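Local coordinates for uncharacterized protein (Legionella longbeachae NSW150, PDB 4JZA) that probably removes the 3-phosphate from phosphatidylinositol 3-phosphate, as a phosphoinositide phosphatase thought to act on lipid metabolism in pathogen-host interaction, at residues S51-K54 with A55-L59; E83-L86 with A87-D90; D97-K100 with E101-F105. All blocks are in the same frame, centred on the assembly; numbering follows the deposited sequence.

Interaction 1: S51-K54 with A55-L59; sequences SLHK and AFYFL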
loop_
_atom_site.group_PDB
_atom_site.type_symbol
_atom_site.label_atom_id
_atom_site.label_comp_id
_atom_site.label_asym_id
_atom_site.label_seq_id
_atom_site.Cartn_x
_atom_site.Cartn_y
_atom_site.Cartn_z
ATOM N N SER A 51 3.855 0.896 13.539
ATOM C CA SER A 51 3.192 1.548 12.405
ATOM C C SER A 51 1.820 0.961 12.096
ATOM O O SER A 51 0.927 1.687 11.691
ATOM C CB SER A 51 4.075 1.474 11.153
ATOM O OG SER A 51 3.617 2.354 10.162
ATOM N N LEU A 52 1.678 -0.350 12.241
ATOM C CA LEU A 52 0.419 -1.012 11.951
ATOM C C LEU A 52 -0.615 -0.743 13.037
ATOM O O LEU A 52 -1.841 -0.679 12.778
ATOM C CB LEU A 52 0.629 -2.526 11.749
ATOM C CG LEU A 52 1.415 -2.903 10.497
ATOM C CD1 LEU A 52 1.615 -4.393 10.466
ATOM C CD2 LEU A 52 0.744 -2.461 9.207
ATOM N N HIS A 53 -0.114 -0.638 14.256
ATOM C CA HIS A 53 -0.913 -0.216 15.390
ATOM C C HIS A 53 -1.454 1.152 15.016
ATOM O O HIS A 53 -2.666 1.301 14.889
ATOM C CB HIS A 53 -0.040 -0.227 16.664
ATOM C CG HIS A 53 -0.712 0.272 17.874
ATOM N ND1 HIS A 53 -0.655 1.587 18.258
ATOM C CD2 HIS A 53 -1.484 -0.352 18.784
ATOM C CE1 HIS A 53 -1.355 1.756 19.367
ATOM N NE2 HIS A 53 -1.839 0.581 19.727
ATOM N N LYS A 54 -0.587 2.132 14.747
ATOM C CA LYS A 54 -1.120 3.421 14.280
ATOM C C LYS A 54 -2.021 3.278 13.050
ATOM O O LYS A 54 -2.954 4.033 12.901
ATOM C CB LYS A 54 -0.013 4.401 13.941
ATOM C CG LYS A 54 0.566 5.116 15.149
ATOM C CD LYS A 54 1.971 5.619 14.855
ATOM C CE LYS A 54 2.616 6.096 16.136
ATOM N NZ LYS A 54 4.083 5.908 16.086
ATOM N N ALA A 55 -1.792 2.312 12.179
ATOM C CA ALA A 55 -2.682 2.190 11.053
ATOM C C ALA A 55 -4.065 1.717 11.456
ATOM O O ALA A 55 -5.066 2.082 10.815
ATOM C CB ALA A 55 -2.110 1.272 9.997
ATOM N N PHE A 56 -4.131 0.865 12.477
ATOM C CA PHE A 56 -5.455 0.501 13.007
ATOM C C PHE A 56 -6.193 1.737 13.514
ATOM O O PHE A 56 -7.374 1.904 13.204
ATOM C CB PHE A 56 -5.413 -0.540 14.121
ATOM C CG PHE A 56 -6.770 -0.938 14.630
ATOM C CD1 PHE A 56 -7.896 -0.353 14.211
ATOM C CD2 PHE A 56 -6.895 -1.935 15.466
ATOM C CE1 PHE A 56 -9.134 -0.729 14.676
ATOM C CE2 PHE A 56 -8.137 -2.341 15.909
ATOM C CZ PHE A 56 -9.246 -1.726 15.523
ATOM N N TYR A 57 -5.506 2.581 14.284
ATOM C CA TYR A 57 -6.104 3.790 14.788
ATOM C C TYR A 57 -6.556 4.697 13.663
ATOM O O TYR A 57 -7.663 5.226 13.719
ATOM C CB TYR A 57 -5.174 4.547 15.727
ATOM C CG TYR A 57 -5.235 4.026 17.132
ATOM C CD1 TYR A 57 -4.787 2.757 17.433
ATOM C CD2 TYR A 57 -5.771 4.796 18.161
ATOM C CE1 TYR A 57 -4.832 2.262 18.724
ATOM C CE2 TYR A 57 -5.827 4.315 19.464
ATOM C CZ TYR A 57 -5.343 3.045 19.743
ATOM O OH TYR A 57 -5.375 2.543 21.042
ATOM N N PHE A 58 -5.753 4.865 12.623
ATOM C CA PHE A 58 -6.221 5.671 11.516
ATOM C C PHE A 58 -7.524 5.120 10.968
ATOM O O PHE A 58 -8.444 5.862 10.601
ATOM C CB PHE A 58 -5.206 5.665 10.404
ATOM C CG PHE A 58 -5.519 6.626 9.301
ATOM C CD1 PHE A 58 -6.298 6.234 8.247
ATOM C CD2 PHE A 58 -5.006 7.904 9.324
ATOM C CE1 PHE A 58 -6.596 7.095 7.252
ATOM C CE2 PHE A 58 -5.293 8.789 8.321
ATOM C CZ PHE A 58 -6.087 8.378 7.283
ATOM N N LEU A 59 -7.586 3.809 10.868
ATOM C CA LEU A 59 -8.711 3.119 10.238
ATOM C C LEU A 59 -9.971 3.372 11.022
ATOM O O LEU A 59 -11.025 3.703 10.460
ATOM C CB LEU A 59 -8.395 1.621 10.155
ATOM C CG LEU A 59 -9.469 0.710 9.600
ATOM C CD1 LEU A 59 -9.876 1.047 8.180
ATOM C CD2 LEU A 59 -8.987 -0.727 9.721
#
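H53 and Y57 stand side by side one turn apart on helix 41-62, an i to i+4 aromatic pair whose two side chains point the same way. The turn that carries them is ordinary alpha-helix: the amide of Y57 reaches H53 O in a fairly straight bond (N-H...O 163°), and F58 N lies 2.9 Å from K54 O in the next one. H53 has its CG anti to the backbone N (chi1 176°), whereas Y57 has CG anti to the carbonyl carbon, and these opposite choices bring the rings together. Their planes are 40° apart and their centroids 5.0 Å apart, an oblique meeting. Y57 CD1 sits over one face of the imidazole, toward its rim. D82 OD1 of helix 74-87 is hydrogen-bonded to both H53 NE2 and Y57 OH. The residue types suit this flank: the imidazole offers a face to the rim of the tyrosine, and both carry a polar tip to a shared carboxylate.

A55, on a different side of the helix, has the largest share of its surface in this contact. Its CB rests 3.4 Å from L52 O and 3.5 Å from S51 O, while its amide donates to S51 O. A side chain as small as a methyl suits this buried place against L129 and E133 of helix 122-140. K54 CB lies 3.3 Å from A55 N; beyond it the extended lysine chain takes NZ to a salt bridge with D50. Where the rings come closest, Y57 CE1 is 3.6 Å from H53 CE1 and equally near H53 NE2.

Interaction 2: E83-L86 with A87-D90; sequences ECKL and ATTD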
loop_
_atom_site.group_PDB
_atom_site.type_symbol
_atom_site.label_atom_id
_atom_site.label_comp_id
_atom_site.label_asym_id
_atom_site.label_seq_id
_atom_site.Cartn_x
_atom_site.Cartn_y
_atom_site.Cartn_z
ATOM N N GLU A 83 -3.413 -4.074 23.739
ATOM C CA GLU A 83 -2.839 -5.189 24.478
ATOM C C GLU A 83 -2.024 -6.036 23.538
ATOM O O GLU A 83 -0.966 -6.528 23.945
ATOM C CB GLU A 83 -3.868 -6.036 25.237
ATOM C CG GLU A 83 -4.292 -5.401 26.565
ATOM C CD GLU A 83 -5.270 -6.269 27.389
ATOM O OE1 GLU A 83 -4.875 -7.438 27.676
ATOM O OE2 GLU A 83 -6.407 -5.788 27.751
ATOM N N CYS A 84 -2.504 -6.211 22.297
ATOM C CA CYS A 84 -1.788 -7.043 21.316
ATOM C C CYS A 84 -0.415 -6.441 21.088
ATOM O O CYS A 84 0.569 -7.156 20.923
ATOM C CB CYS A 84 -2.513 -7.101 19.979
ATOM S SG CYS A 84 -4.092 -7.971 19.976
ATOM N N LYS A 85 -0.367 -5.116 21.052
ATOM C CA LYS A 85 0.882 -4.416 20.877
ATOM C C LYS A 85 1.793 -4.567 22.073
ATOM O O LYS A 85 2.986 -4.733 21.901
ATOM C CB LYS A 85 0.699 -2.913 20.609
ATOM C CG LYS A 85 2.056 -2.275 20.315
ATOM C CD LYS A 85 2.017 -0.801 20.024
ATOM C CE LYS A 85 3.409 -0.259 20.300
ATOM N NZ LYS A 85 3.452 1.172 19.978
ATOM N N LEU A 86 1.243 -4.471 23.272
ATOM C CA LEU A 86 2.059 -4.615 24.470
ATOM C C LEU A 86 2.674 -6.038 24.571
ATOM O O LEU A 86 3.770 -6.208 25.046
ATOM C CB LEU A 86 1.240 -4.288 25.707
ATOM C CG LEU A 86 2.076 -4.290 26.976
ATOM C CD1 LEU A 86 2.863 -2.991 27.064
ATOM C CD2 LEU A 86 1.154 -4.496 28.166
ATOM N N ALA A 87 1.970 -7.052 24.104
ATOM C CA ALA A 87 2.524 -8.380 24.076
ATOM C C ALA A 87 3.776 -8.536 23.186
ATOM O O ALA A 87 4.565 -9.454 23.405
ATOM C CB ALA A 87 1.443 -9.371 23.654
ATOM N N THR A 88 3.960 -7.670 22.195
ATOM C CA THR A 88 5.173 -7.709 21.370
ATOM C C THR A 88 6.398 -6.952 21.955
ATOM O O THR A 88 7.483 -7.066 21.425
ATOM C CB THR A 88 4.899 -7.129 19.981
ATOM O OG1 THR A 88 4.796 -5.702 20.093
ATOM C CG2 THR A 88 3.622 -7.762 19.324
ATOM N N THR A 89 6.253 -6.211 23.044
ATOM C CA THR A 89 7.421 -5.535 23.649
ATOM C C THR A 89 8.439 -6.527 24.215
ATOM O O THR A 89 9.642 -6.233 24.281
ATOM C CB THR A 89 7.066 -4.556 24.797
ATOM O OG1 THR A 89 6.680 -5.317 25.947
ATOM C CG2 THR A 89 5.952 -3.532 24.385
ATOM N N ASP A 90 7.964 -7.693 24.628
ATOM C CA ASP A 90 8.869 -8.746 25.085
ATOM C C ASP A 90 9.643 -9.444 23.955
ATOM O O ASP A 90 10.760 -9.892 24.186
ATOM C CB ASP A 90 8.106 -9.801 25.904
ATOM C CG ASP A 90 7.760 -9.315 27.293
ATOM O OD1 ASP A 90 8.578 -8.555 27.872
ATOM O OD2 ASP A 90 6.667 -9.680 27.782
#
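T88 folds its hydroxyl back onto the carbonyl of K85, three residues earlier, where helix 74-87 gives way to the loop leading to helix 95-116. Followed outward, the side chain first brings CB to 3.6 Å from K85 O. It then forks. With chi1 at 74°, OG1 sits between the backbone N and the carbonyl carbon, which aims it back along the chain; it donates to K85 O over 2.7 Å, tilted only 16° from the carbonyl plane. The other branch, CG2, lies 3.5 Å from C84 O and belongs to the buried side, where T88 packs on F45 and V49 of helix 41-62 and on F105 of helix 95-116. Threonine suits the position because one branch meets a polar acceptor while the other is a methyl for a greasy surrounding.

T89 repeats the arrangement one residue on. Its OG1 donates to L86 O over 3.2 Å, this time in the carbonyl plane, and its CG2 comes within 4.1 Å of L86 CD1, so that the leucine and threonine side chains meet through methyl groups on the exposed side. K85, for its part, sends its amine away to a salt bridge with D50.

The amides of T88 and T89 reach the same two oxygens from well above the carbonyl plane, in 3-10-type i to i-3 bonds at the C-terminal end of the helix. Just before them, A87 N still makes the regular i to i-4 bond to E83 O. K85 O is 3.8 Å from T89 N, and L86 O is 4.5 Å from D90 N. Each carbonyl instead receives two donors, consistent with hydroxyls compensating for the missing i+4 bonds and closing the helix end.

Interaction 3: D97-K100 with E101-F105; sequences DLHK and ELERF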
loop_
_atom_site.group_PDB
_atom_site.type_symbol
_atom_site.label_atom_id
_atom_site.label_comp_id
_atom_site.label_asym_id
_atom_site.label_seq_id
_atom_site.Cartn_x
_atom_site.Cartn_y
_atom_site.Cartn_z
ATOM N N ASP A 97 12.303 -15.474 14.710
ATOM C CA ASP A 97 11.382 -15.454 15.855
ATOM C C ASP A 97 10.572 -14.200 15.740
ATOM O O ASP A 97 9.387 -14.220 15.924
ATOM C CB ASP A 97 12.114 -15.422 17.232
ATOM C CG ASP A 97 13.180 -16.537 17.404
ATOM O OD1 ASP A 97 12.850 -17.717 17.286
ATOM O OD2 ASP A 97 14.360 -16.219 17.659
ATOM N N LEU A 98 11.246 -13.087 15.462
ATOM C CA LEU A 98 10.591 -11.799 15.347
ATOM C C LEU A 98 9.647 -11.735 14.131
ATOM O O LEU A 98 8.625 -11.040 14.166
ATOM C CB LEU A 98 11.615 -10.676 15.266
ATOM C CG LEU A 98 12.661 -10.478 16.376
ATOM C CD1 LEU A 98 13.621 -9.371 15.998
ATOM C CD2 LEU A 98 12.056 -10.150 17.727
ATOM N N HIS A 99 9.956 -12.445 13.058
ATOM C CA HIS A 99 9.048 -12.407 11.925
ATOM C C HIS A 99 7.775 -13.135 12.311
ATOM O O HIS A 99 6.682 -12.783 11.858
ATOM C CB HIS A 99 9.644 -12.949 10.605
ATOM C CG HIS A 99 8.901 -12.446 9.410
ATOM N ND1 HIS A 99 7.747 -13.048 8.944
ATOM C CD2 HIS A 99 9.045 -11.309 8.687
ATOM C CE1 HIS A 99 7.233 -12.329 7.965
ATOM N NE2 HIS A 99 8.005 -11.272 7.785
ATOM N N LYS A 100 7.899 -14.098 13.210
ATOM C CA LYS A 100 6.748 -14.889 13.567
ATOM C C LYS A 100 5.870 -14.066 14.471
ATOM O O LYS A 100 4.691 -13.918 14.188
ATOM C CB LYS A 100 7.128 -16.228 14.189
ATOM C CG LYS A 100 5.950 -17.189 14.232
ATOM C CD LYS A 100 6.352 -18.624 14.534
ATOM C CE LYS A 100 5.170 -19.577 14.326
ATOM N NZ LYS A 100 5.598 -21.013 14.285
ATOM N N GLU A 101 6.429 -13.473 15.509
ATOM C CA GLU A 101 5.688 -12.489 16.299
ATOM C C GLU A 101 4.989 -11.397 15.440
ATOM O O GLU A 101 3.830 -11.059 15.650
ATOM C CB GLU A 101 6.617 -11.826 17.321
ATOM C CG GLU A 101 6.992 -12.734 18.487
ATOM C CD GLU A 101 5.754 -13.393 19.086
ATOM O OE1 GLU A 101 4.759 -12.673 19.400
ATOM O OE2 GLU A 101 5.777 -14.642 19.185
ATOM N N LEU A 102 5.684 -10.848 14.462
ATOM C CA LEU A 102 5.028 -9.923 13.568
ATOM C C LEU A 102 3.876 -10.565 12.874
ATOM O O LEU A 102 2.849 -9.925 12.745
ATOM C CB LEU A 102 5.984 -9.354 12.521
ATOM C CG LEU A 102 5.382 -8.512 11.363
ATOM C CD1 LEU A 102 4.624 -7.308 11.898
ATOM C CD2 LEU A 102 6.462 -8.029 10.424
ATOM N N GLU A 103 4.039 -11.786 12.355
ATOM C CA GLU A 103 2.926 -12.434 11.617
ATOM C C GLU A 103 1.730 -12.605 12.572
ATOM O O GLU A 103 0.574 -12.369 12.203
ATOM C CB GLU A 103 3.339 -13.771 11.037
ATOM C CG GLU A 103 4.272 -13.748 9.822
ATOM C CD GLU A 103 4.929 -15.123 9.472
ATOM O OE1 GLU A 103 4.410 -16.157 9.890
ATOM O OE2 GLU A 103 5.955 -15.209 8.758
ATOM N N ARG A 104 2.021 -12.955 13.826
ATOM C CA ARG A 104 0.976 -13.196 14.795
ATOM C C ARG A 104 0.211 -11.932 15.130
ATOM O O ARG A 104 -0.992 -11.969 15.229
ATOM C CB ARG A 104 1.562 -13.726 16.101
ATOM C CG ARG A 104 1.863 -15.223 16.141
ATOM C CD ARG A 104 2.170 -15.699 17.569
ATOM N NE ARG A 104 2.514 -17.134 17.589
ATOM C CZ ARG A 104 3.733 -17.640 17.796
ATOM N NH1 ARG A 104 4.776 -16.839 18.018
ATOM N NH2 ARG A 104 3.904 -18.960 17.789
ATOM N N PHE A 105 0.931 -10.841 15.358
ATOM C CA PHE A 105 0.338 -9.560 15.730
ATOM C C PHE A 105 -0.506 -9.021 14.578
ATOM O O PHE A 105 -1.627 -8.521 14.770
ATOM C CB PHE A 105 1.431 -8.566 16.160
ATOM C CG PHE A 105 0.960 -7.147 16.250
ATOM C CD1 PHE A 105 0.408 -6.663 17.418
ATOM C CD2 PHE A 105 1.061 -6.287 15.146
ATOM C CE1 PHE A 105 -0.043 -5.355 17.488
ATOM C CE2 PHE A 105 0.597 -4.984 15.196
ATOM C CZ PHE A 105 0.030 -4.521 16.369
#
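The H99 imidazole takes E103 OE2 at its edge, practically in the ring plane, while L102 CD2 approaches obliquely near NE2. The ring and the carboxylate of E103 are turned 75° apart. ND1 donates to OE2 over 2.8 Å in a bent bond (137°), meeting the oxygen on its anti side. A chi1 of -159° carries the imidazole away from the H99 amide and over toward the next turn. At the other nitrogen NE2 bonds D653, and Y670 holds E103 OE1; carboxylates at both nitrogens would probably favour the charged imidazolium.

The second flat group, the R104 guanidinium, has K100 CG 3.9 Å above one face, toward the rim, and K100 CE 3.7 Å from NH2. The lysine thus offers its aliphatic length, though its NZ still lies 4.4 Å from R104 NH2. E101 probably offsets some of that charge through a salt bridge of 2.7 Å from R104 NH1 to E101 OE2, its hydrogen bond weak.

Long, flexible charged chains suit this exposed flank. Glutamate four residues after histidine, and arginine four after lysine, are i to i+4 pairings, characteristic of an alpha-helix, here helix 95-116.

All three contacts are local, within or at the end of a helix, and the helices 41-62, 74-87 and 95-116 that carry them pack together. Interaction 1, its centre about 13 Å from the centre of the chain, lies deepest and relies on rings and a small methyl against neighbouring helices. Interaction 2, centred about 24 Å from the chain centre, is mostly exposed and uses hydroxyls on backbone carbonyls; interaction 3 mixes a buried histidine-carboxylate hydrogen bond with surface charges. The aliphatic chain of K85 meets H53, joining interactions 1 and 2. F105, whose side chain takes no part in interaction 3, links the helices: its ring touches C84, K85 and T88 of interaction 2 and L52 of interaction 1.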